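Local atomic coordinates of uracil-DNA glycosylase (Sulfolobus tokodaii str. 7, PDB entry 4ZBY), a protein that belongs to the uracil-DNA glycosylase superfamily and carries both an iron/sulfur cluster and a bound uracil in one compact alpha/beta chain. Residues A[7-10]-A[11-14]; A[49-53]-A[54-58]; A[103-106]-A[107-110]. All coordinates share one frame; numbering follows the deposited sequence.

Contact 1. Residues A[7-10]-A[11-14]; sequences IKEE and VISC. With SF4 (iron/sulfur cluster), chain B.
With CG1 anti to the backbone N (chi1 164°), Val-11 lays CG2 against the preceding turn, 4.3 Å from CG2 of Ile-7, while CG1 faces the iron/sulfur cluster; the SG branch of Cys-14, turned away from its own N (chi1 -173°), extends beyond the helix end to the cluster. The setting is the C-terminal end of helix 4-12, whose last turn runs directly into a cluster ligand. Two regular i to i+4 bonds hold the helix up to its end: Val-11 N to Ile-7 O at 2.9 Å, and Ile-12 N to Lys-8 O at 3.0 Å. Beyond them regular bonding ends: Ser-13, the first residue with non-helical backbone angles, divides its N-H weakly between Glu-9 O and Glu-10 O, and a water links Glu-9 O to Ser-13 OG. On the exposed flank Lys-8 and Ile-12 run side by side in the same direction, CG of Lys-8 lying 3.8 Å from CD1 of Ile-12. The inner flank, with Ile-7 and Val-11 buried, turns to helix 96-113: Val-11 packs on Tyr-105, and the carboxylate of Glu-10 forms a salt bridge with Arg-108. Cys-14 lies just past the helix end, where its N bonds to Val-11 O at 3.0 Å and its SG binds iron FE2 of the cluster at 2.4 Å.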
loop_
_atom_site.group_PDB
_atom_site.type_symbol
_atom_site.label_atom_id
_atom_site.label_comp_id
_atom_site.label_asym_id
_atom_site.label_seq_id
_atom_site.Cartn_x
_atom_site.Cartn_y
_atom_site.Cartn_z
ATOM N N ILE A 7 2.454 14.861 7.561
ATOM C CA ILE A 7 3.215 13.832 6.859
ATOM C C ILE A 7 3.337 14.172 5.373
ATOM O O ILE A 7 4.432 14.067 4.776
ATOM C CB ILE A 7 2.549 12.467 7.057
ATOM C CG1 ILE A 7 2.565 12.092 8.538
ATOM C CG2 ILE A 7 3.246 11.408 6.160
ATOM C CD1 ILE A 7 1.610 10.957 8.873
ATOM N N LYS A 8 2.231 14.581 4.760
ATOM C CA LYS A 8 2.254 14.965 3.351
ATOM C C LYS A 8 3.265 16.088 3.070
ATOM O O LYS A 8 4.058 16.013 2.116
ATOM C CB LYS A 8 0.850 15.384 2.888
ATOM C CG LYS A 8 0.824 15.966 1.490
ATOM C CD LYS A 8 -0.502 15.697 0.806
ATOM C CE LYS A 8 -0.745 16.673 -0.342
ATOM N NZ LYS A 8 -1.955 16.263 -1.133
ATOM N N GLU A 9 3.259 17.124 3.908
ATOM C CA GLU A 9 4.193 18.228 3.755
ATOM C C GLU A 9 5.637 17.791 3.861
ATOM O O GLU A 9 6.488 18.244 3.095
ATOM C CB GLU A 9 3.916 19.289 4.804
ATOM C CG GLU A 9 2.624 20.003 4.528
ATOM C CD GLU A 9 2.542 20.451 3.079
ATOM O OE1 GLU A 9 3.338 21.343 2.690
ATOM O OE2 GLU A 9 1.706 19.891 2.326
ATOM N N GLU A 10 5.907 16.918 4.825
ATOM C CA GLU A 10 7.261 16.431 5.057
ATOM C C GLU A 10 7.740 15.612 3.885
ATOM O O GLU A 10 8.875 15.780 3.458
ATOM C CB GLU A 10 7.328 15.591 6.328
ATOM C CG GLU A 10 7.095 16.402 7.598
ATOM C CD GLU A 10 7.265 15.567 8.844
ATOM O OE1 GLU A 10 7.967 14.536 8.765
ATOM O OE2 GLU A 10 6.694 15.944 9.907
ATOM N N VAL A 11 6.883 14.720 3.388
ATOM C CA VAL A 11 7.259 13.849 2.265
ATOM C C VAL A 11 7.559 14.683 1.015
ATOM O O VAL A 11 8.545 14.446 0.324
ATOM C CB VAL A 11 6.165 12.830 1.959
ATOM C CG1 VAL A 11 6.365 12.191 0.555
ATOM C CG2 VAL A 11 6.147 11.745 3.041
ATOM N N ILE A 12 6.718 15.678 0.748
ATOM C CA ILE A 12 6.861 16.464 -0.476
ATOM C C ILE A 12 8.201 17.192 -0.540
ATOM O O ILE A 12 8.762 17.392 -1.632
ATOM C CB ILE A 12 5.695 17.439 -0.604
ATOM C CG1 ILE A 12 4.463 16.666 -1.114
ATOM C CG2 ILE A 12 6.048 18.614 -1.511
ATOM C CD1 ILE A 12 3.190 17.498 -1.065
ATOM N N SER A 13 8.752 17.539 0.618
ATOM C CA SER A 13 10.069 18.191 0.643
ATOM C C SER A 13 11.187 17.335 1.207
ATOM O O SER A 13 12.272 17.856 1.495
ATOM C CB SER A 13 10.004 19.477 1.456
ATOM O OG SER A 13 9.180 20.421 0.812
ATOM N N CYS A 14 10.918 16.043 1.372
ATOM C CA CYS A 14 11.838 15.138 2.063
ATOM C C CYS A 14 13.138 14.876 1.330
ATOM O O CYS A 14 13.142 14.634 0.126
ATOM C CB CYS A 14 11.145 13.798 2.308
ATOM S SG CYS A 14 12.114 12.689 3.330
HETATM FE FE1 SF4 B . 13.456 8.867 0.631
HETATM FE FE2 SF4 B . 12.110 10.858 1.787
HETATM FE FE3 SF4 B . 11.462 10.084 -0.712
HETATM FE FE4 SF4 B . 10.901 8.513 1.367
HETATM S S1 SF4 B . 9.997 10.552 0.931
HETATM S S2 SF4 B . 11.794 7.858 -0.587
HETATM S S3 SF4 B . 12.683 8.912 2.739
HETATM S S4 SF4 B . 13.465 11.004 -0.020
HETATM O O HOH W 1 6.762 20.379 1.734
#

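Contact 2. Residues A[49-53]-A[54-58]; sequences DKEGR and PFVGA. With URA (uracil), chain C.
Glu-51, on the last turn of helix 46-51, points its CB toward the following segment, and the extended chain meets Val-56, which comes from the opposite direction; OE1 lies 3.6 Å from CG2 of Val-56, a carboxylate resting on a methyl group. The other oxygen is tied to the same residue through solvent, since one water donates both to Glu-51 OE2 (2.8 Å) and to Val-56 O. Gly-52 then leaves the helix with a positive phi of 74°, and the chain turns back. Arg-53 comes next, and its side chain, bent at chi3 (47°), crosses that of Val-56 at about a right angle. This puts CG1 of Val-56 over the centre of one guanidinium face, 3.9 Å above the plane, while NH2 is engaged in a salt bridge with Glu-30. The peptide beyond Arg-53 enters Pro-54 and Phe-55, which border the ligand and whose carbonyl oxygens bond to Arg-75. Phe-55 N donates to O4 of uracil at 2.9 Å with an N-H...O angle of 150°, and one face of the phenyl ring lies against the base, the planes nearly parallel, with uracil N3 3.3 Å above the ring plane and displaced toward the rim. This turn forms part of the uracil pocket of the glycosylase fold, which Asn-82 OD1, His-164 NE2 and the backbone N of Glu-42 also serve with hydrogen bonds.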
loop_
_atom_site.group_PDB
_atom_site.type_symbol
_atom_site.label_atom_id
_atom_site.label_comp_id
_atom_site.label_asym_id
_atom_site.label_seq_id
_atom_site.Cartn_x
_atom_site.Cartn_y
_atom_site.Cartn_z
ATOM N N ASP A 49 5.418 9.377 -10.222
ATOM C CA ASP A 49 6.436 10.406 -10.056
ATOM C C ASP A 49 6.037 11.686 -10.782
ATOM O O ASP A 49 6.150 12.790 -10.244
ATOM C CB ASP A 49 7.779 9.860 -10.588
ATOM C CG ASP A 49 8.905 10.879 -10.557
ATOM O OD1 ASP A 49 9.193 11.438 -9.493
ATOM O OD2 ASP A 49 9.530 11.100 -11.616
ATOM N N LYS A 50 5.587 11.529 -12.023
ATOM C CA LYS A 50 5.178 12.673 -12.830
ATOM C C LYS A 50 4.007 13.402 -12.186
ATOM O O LYS A 50 3.924 14.634 -12.245
ATOM C CB LYS A 50 4.792 12.234 -14.243
ATOM C CG LYS A 50 5.946 11.976 -15.173
ATOM C CD LYS A 50 5.454 11.880 -16.613
ATOM C CE LYS A 50 6.601 11.737 -17.598
ATOM N NZ LYS A 50 7.067 10.324 -17.734
ATOM N N GLU A 51 3.100 12.639 -11.588
ATOM C CA GLU A 51 1.846 13.209 -11.101
ATOM C C GLU A 51 1.805 13.530 -9.616
ATOM O O GLU A 51 0.946 14.285 -9.189
ATOM C CB GLU A 51 0.679 12.267 -11.451
ATOM C CG GLU A 51 0.404 12.241 -12.945
ATOM C CD GLU A 51 -0.674 11.248 -13.344
ATOM O OE1 GLU A 51 -1.717 11.182 -12.657
ATOM O OE2 GLU A 51 -0.467 10.534 -14.353
ATOM N N GLY A 52 2.703 12.956 -8.823
ATOM C CA GLY A 52 2.652 13.110 -7.374
ATOM C C GLY A 52 1.552 12.304 -6.681
ATOM O O GLY A 52 1.138 12.624 -5.569
ATOM N N ARG A 53 1.085 11.252 -7.347
ATOM C CA ARG A 53 -0.098 10.487 -6.918
ATOM C C ARG A 53 0.218 9.004 -7.001
ATOM O O ARG A 53 0.918 8.607 -7.905
ATOM C CB ARG A 53 -1.296 10.796 -7.813
ATOM C CG ARG A 53 -1.558 12.263 -8.079
ATOM C CD ARG A 53 -2.800 12.386 -8.901
ATOM N NE ARG A 53 -3.838 11.547 -8.310
ATOM C CZ ARG A 53 -4.908 11.110 -8.960
ATOM N NH1 ARG A 53 -5.108 11.454 -10.232
ATOM N NH2 ARG A 53 -5.789 10.345 -8.329
ATOM N N PRO A 54 -0.300 8.181 -6.069
ATOM C CA PRO A 54 -0.011 6.748 -6.120
ATOM C C PRO A 54 -0.909 6.018 -7.129
ATOM O O PRO A 54 -2.047 6.440 -7.379
ATOM C CB PRO A 54 -0.294 6.286 -4.687
ATOM C CG PRO A 54 -1.384 7.198 -4.245
ATOM C CD PRO A 54 -1.120 8.544 -4.894
ATOM N N PHE A 55 -0.384 4.935 -7.692
ATOM C CA PHE A 55 -1.179 4.026 -8.509
ATOM C C PHE A 55 -2.047 4.752 -9.566
ATOM O O PHE A 55 -3.296 4.703 -9.553
ATOM C CB PHE A 55 -2.024 3.128 -7.581
ATOM C CG PHE A 55 -1.224 2.019 -6.928
ATOM C CD1 PHE A 55 -0.756 0.953 -7.683
ATOM C CD2 PHE A 55 -0.923 2.049 -5.572
ATOM C CE1 PHE A 55 -0.037 -0.073 -7.098
ATOM C CE2 PHE A 55 -0.187 1.041 -4.987
ATOM C CZ PHE A 55 0.247 -0.022 -5.736
ATOM N N VAL A 56 -1.370 5.409 -10.510
ATOM C CA VAL A 56 -2.068 6.099 -11.607
ATOM C C VAL A 56 -1.651 5.618 -12.997
ATOM O O VAL A 56 -2.242 6.006 -14.002
ATOM C CB VAL A 56 -1.872 7.644 -11.535
ATOM C CG1 VAL A 56 -2.691 8.222 -10.403
ATOM C CG2 VAL A 56 -0.396 8.047 -11.397
ATOM N N GLY A 57 -0.620 4.797 -13.054
ATOM C CA GLY A 57 -0.208 4.191 -14.313
ATOM C C GLY A 57 -1.077 2.974 -14.607
ATOM O O GLY A 57 -2.130 2.803 -13.988
ATOM N N ALA A 58 -0.643 2.127 -15.540
ATOM C CA ALA A 58 -1.417 0.939 -15.916
ATOM C C ALA A 58 -1.768 0.045 -14.721
ATOM O O ALA A 58 -2.922 -0.387 -14.564
ATOM C CB ALA A 58 -0.654 0.123 -16.959
HETATM N N1 URA C . 3.566 0.529 -8.059
HETATM C C2 URA C . 3.463 0.675 -6.719
HETATM O O2 URA C . 3.950 -0.109 -5.926
HETATM N N3 URA C . 2.957 1.837 -6.290
HETATM C C4 URA C . 2.540 2.864 -7.060
HETATM O O4 URA C . 2.030 3.838 -6.534
HETATM C C5 URA C . 2.652 2.673 -8.452
HETATM C C6 URA C . 3.153 1.509 -8.930
HETATM O O HOH W 2 -1.309 8.118 -15.485
#

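Contact 3. Residues A[103-106]-A[107-110]; sequences SPYL and DRQI
Leu-106 and Ile-110 meet on the buried side of helix 96-113, where CG of Leu-106 lies 4.0 Å from CD1 of Ile-110. Leu-106 also crosses Gln-109 at about a right angle, its CD1 reaching OE1 of that amide at 4.0 Å. The packing continues into the fold: Leu-106, Gln-109 and Ile-110 all touch Met-38 of strand 37-41, and Ile-110 also meets Ile-129 of helix 123-133. The amide of Gln-109 is satisfied: NE2 bonds to Pro-28 O and OE1 accepts from Lys-85 NZ. Beneath the side chains, four successive i to i+4 bonds join the turns, from Asp-107 N to Ser-103 O at 3.0 Å (N-H...O 173°) through to Ile-110 N to Leu-106 O at 2.8 Å. The helix is kinked at the start of this region, where Pro-104, with no N-H to give, and Tyr-105 make no bond to the turn before.

The looser side carries Pro-104, which is exposed, and Asp-107, which is partly so. Here a water spans the turn, donating to Ser-103 OG and to Asp-107 OD2 (2.8 Å); Ser-103 OG is itself bonded to Ile-99 O, and OD1 of the aspartate to Tyr-128 OH. Facing helix 4-12, buried Tyr-105 and partly exposed Arg-108 lie side by side, with Arg-108 NH1 near the plane of the phenol ring at its edge, 3.8 Å from CE1, and the two planes 45° apart. The guanidinium, reached through a bend at chi3 (56°), is held at NE by Asp-2 and at NH1 by Glu-10. The arrangement is that of a helix packed against the sheet of an alpha/beta fold, with helices 4-12 and 123-133 as further neighbours and Tyr-105 lining the iron/sulfur cluster pocket.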
loop_
_atom_site.group_PDB
_atom_site.type_symbol
_atom_site.label_atom_id
_atom_site.label_comp_id
_atom_site.label_asym_id
_atom_site.label_seq_id
_atom_site.Cartn_x
_atom_site.Cartn_y
_atom_site.Cartn_z
ATOM N N SER A 103 10.048 4.327 5.656
ATOM C CA SER A 103 8.925 3.638 6.281
ATOM C C SER A 103 8.339 4.316 7.542
ATOM O O SER A 103 7.159 4.115 7.822
ATOM C CB SER A 103 9.303 2.186 6.594
ATOM O OG SER A 103 10.386 2.092 7.487
ATOM N N PRO A 104 9.114 5.149 8.274
ATOM C CA PRO A 104 8.434 5.806 9.401
ATOM C C PRO A 104 7.243 6.670 8.982
ATOM O O PRO A 104 6.330 6.865 9.796
ATOM C CB PRO A 104 9.535 6.664 10.020
ATOM C CG PRO A 104 10.787 5.883 9.755
ATOM C CD PRO A 104 10.577 5.329 8.356
ATOM N N TYR A 105 7.231 7.152 7.738
ATOM C CA TYR A 105 6.066 7.882 7.234
ATOM C C TYR A 105 4.860 6.969 7.167
ATOM O O TYR A 105 3.774 7.352 7.581
ATOM C CB TYR A 105 6.328 8.463 5.840
ATOM C CG TYR A 105 7.333 9.609 5.788
ATOM C CD1 TYR A 105 7.227 10.676 6.673
ATOM C CD2 TYR A 105 8.361 9.625 4.837
ATOM C CE1 TYR A 105 8.091 11.752 6.615
ATOM C CE2 TYR A 105 9.243 10.696 4.768
ATOM C CZ TYR A 105 9.092 11.763 5.675
ATOM O OH TYR A 105 9.951 12.838 5.652
ATOM N N LEU A 106 5.049 5.764 6.633
ATOM C CA LEU A 106 3.942 4.797 6.591
ATOM C C LEU A 106 3.444 4.419 8.011
ATOM O O LEU A 106 2.241 4.355 8.250
ATOM C CB LEU A 106 4.384 3.546 5.837
ATOM C CG LEU A 106 3.360 2.408 5.769
ATOM C CD1 LEU A 106 2.133 2.878 5.041
ATOM C CD2 LEU A 106 3.967 1.192 5.072
ATOM N N ASP A 107 4.379 4.159 8.917
ATOM C CA ASP A 107 4.065 3.898 10.326
ATOM C C ASP A 107 3.161 5.005 10.858
ATOM O O ASP A 107 2.162 4.745 11.529
ATOM C CB ASP A 107 5.318 3.845 11.196
ATOM C CG ASP A 107 6.228 2.689 10.869
ATOM O OD1 ASP A 107 5.796 1.733 10.200
ATOM O OD2 ASP A 107 7.385 2.738 11.311
ATOM N N ARG A 108 3.532 6.247 10.559
ATOM C CA ARG A 108 2.781 7.393 11.062
ATOM C C ARG A 108 1.407 7.471 10.427
ATOM O O ARG A 108 0.428 7.857 11.087
ATOM C CB ARG A 108 3.558 8.685 10.815
ATOM C CG ARG A 108 4.791 8.790 11.702
ATOM C CD ARG A 108 5.728 9.917 11.272
ATOM N NE ARG A 108 5.074 11.223 11.221
ATOM C CZ ARG A 108 5.653 12.308 10.721
ATOM N NH1 ARG A 108 6.886 12.217 10.235
ATOM N NH2 ARG A 108 5.011 13.470 10.698
ATOM N N GLN A 109 1.320 7.085 9.158
ATOM C CA GLN A 109 0.046 7.130 8.444
ATOM C C GLN A 109 -0.897 6.065 9.005
ATOM O O GLN A 109 -2.105 6.320 9.221
ATOM C CB GLN A 109 0.255 6.953 6.923
ATOM C CG GLN A 109 0.944 8.144 6.304
ATOM C CD GLN A 109 1.350 7.913 4.855
ATOM O OE1 GLN A 109 1.844 6.839 4.514
ATOM N NE2 GLN A 109 1.117 8.910 3.994
ATOM N N ILE A 110 -0.352 4.874 9.233
ATOM C CA ILE A 110 -1.134 3.814 9.865
ATOM C C ILE A 110 -1.589 4.227 11.267
ATOM O O ILE A 110 -2.745 3.991 11.635
ATOM C CB ILE A 110 -0.339 2.498 9.932
ATOM C CG1 ILE A 110 -0.034 1.992 8.533
ATOM C CG2 ILE A 110 -1.105 1.433 10.742
ATOM C CD1 ILE A 110 0.957 0.841 8.531
HETATM O O HOH W 3 9.938 2.379 10.332
#

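In the fold
The contacts follow one another along the chain as 7-14, 49-58 and 103-110. Contacts 1 and 3 have centres 12 Å apart and touch directly: helix 4-12 lies on helix 96-113, and just past its end Cys-14 SG is packed 3.2 Å from Tyr-105 OH. Both contribute to the iron/sulfur cluster pocket. Contact 2, running from the end of helix 46-51 to the start of helix 58-71, stands apart, its centre 16 Å from that of contact 1 and 20 Å from that of contact 3, and touches neither. It belongs to the uracil pocket, so the cluster and ligand sites occupy separate parts of one fold built round a mixed sheet.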